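Local coordinates for protein gene product PA4716 (Pseudomonas aeruginosa, PDB 1U0K) that is of uncertain function but belongs to the PhzF family and probably acts as an isomerase, perhaps an epimerase, at residues Thr132-Ala135 and Gly136-Arg139. Residues are numbered along the deposited sequence; the frame is centred on the assembly and turned at random.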
loop_
_atom_site.group_PDB
_atom_site.type_symbol
_atom_site.label_atom_id
_atom_site.label_comp_id
_atom_site.label_asym_id
_atom_site.label_seq_id
_atom_site.Cartn_x
_atom_site.Cartn_y
_atom_site.Cartn_z
ATOM N N THR A 132 21.532 25.214 0.481
ATOM C CA THR A 132 22.444 24.550 1.388
ATOM C C THR A 132 21.986 24.907 2.799
ATOM O O THR A 132 22.048 26.071 3.169
ATOM C CB THR A 132 23.872 25.087 1.153
ATOM O OG1 THR A 132 24.282 24.808 -0.192
ATOM C CG2 THR A 132 24.884 24.355 2.003
ATOM N N PRO A 133 21.502 23.943 3.582
ATOM C CA PRO A 133 21.100 24.251 4.958
ATOM C C PRO A 133 22.285 24.690 5.804
ATOM O O PRO A 133 23.399 24.178 5.605
ATOM C CB PRO A 133 20.524 22.931 5.474
ATOM C CG PRO A 133 21.030 21.892 4.578
ATOM C CD PRO A 133 21.276 22.525 3.254
ATOM N N ASP A 134 22.044 25.634 6.711
ATOM C CA ASP A 134 23.064 26.065 7.665
ATOM C C ASP A 134 23.348 24.962 8.683
ATOM O O ASP A 134 22.720 23.901 8.673
ATOM C CB ASP A 134 22.736 27.431 8.309
ATOM C CG ASP A 134 21.439 27.442 9.113
ATOM O OD1 ASP A 134 20.982 26.387 9.584
ATOM O OD2 ASP A 134 20.820 28.500 9.334
ATOM N N ALA A 135 24.336 25.187 9.539
ATOM C CA ALA A 135 24.817 24.139 10.427
ATOM C C ALA A 135 23.752 23.669 11.422
ATOM O O ALA A 135 23.624 22.475 11.688
ATOM C CB ALA A 135 26.053 24.628 11.168
ATOM N N GLY A 136 22.983 24.612 11.956
ATOM C CA GLY A 136 21.926 24.279 12.900
ATOM C C GLY A 136 20.821 23.462 12.259
ATOM O O GLY A 136 20.289 22.530 12.862
ATOM N N THR A 137 20.496 23.800 11.016
ATOM C CA THR A 137 19.454 23.101 10.271
ATOM C C THR A 137 19.859 21.671 9.942
ATOM O O THR A 137 19.040 20.761 10.019
ATOM C CB THR A 137 19.127 23.872 8.980
ATOM O OG1 THR A 137 18.645 25.183 9.308
ATOM C CG2 THR A 137 17.974 23.216 8.214
ATOM N N CYS A 138 21.124 21.469 9.571
ATOM C CA CYS A 138 21.625 20.126 9.275
ATOM C C CYS A 138 21.442 19.219 10.494
ATOM O O CYS A 138 21.013 18.076 10.383
ATOM C CB CYS A 138 23.114 20.175 8.876
ATOM S SG CYS A 138 23.474 21.013 7.315
ATOM N N ARG A 139 21.770 19.749 11.662
ATOM C CA ARG A 139 21.620 19.029 12.921
ATOM C C ARG A 139 20.160 18.678 13.218
ATOM O O ARG A 139 19.861 17.577 13.671
ATOM C CB ARG A 139 22.204 19.882 14.051
ATOM C CG ARG A 139 21.986 19.355 15.456
ATOM C CD ARG A 139 22.620 20.247 16.510
ATOM N NE ARG A 139 22.424 19.740 17.865
ATOM C CZ ARG A 139 22.929 20.305 18.963
ATOM N NH1 ARG A 139 23.672 21.407 18.882
ATOM N NH2 ARG A 139 22.692 19.760 20.153
HETATM O O HOH W 1 19.229 26.783 6.521
#
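One carboxylate oxygen of D134 takes two bonds from T137. The backbone amide of T137 reaches OD1 of D134 at 3.0 Å, nearly in line with the C-O bond, while the hydroxyl OG1 of T137 donates to the same OD1 at 2.6 Å from above the carboxylate plane. The two side chains cross at about a right angle, and this double grip should limit rotation of the carboxylate. D134 can bend back over the helix start because its CG sits between the backbone N and the carbonyl carbon (chi1 61°); T137 answers with OG1 beside its own N, where hydroxyl and amide converge on one acceptor. A water links the two residues as well, accepting from D134 N and donating to T137 OG1 over a longer 3.3 Å. The first turn of the helix is closed by C138 N to D134 O (3.0 Å) and a longer bond from R139 N to A135 O (3.3 Å). P133 packs against the same turn, its CB 3.8 Å from T137 CG2 and its CG 3.8 Å from C138 SG, and both P133 and C138 lean on P157 of a nearby loop. The arrangement is an aspartate N-cap, here at the exposed start of helix 135-144, reached by a short loop from strand 117-129.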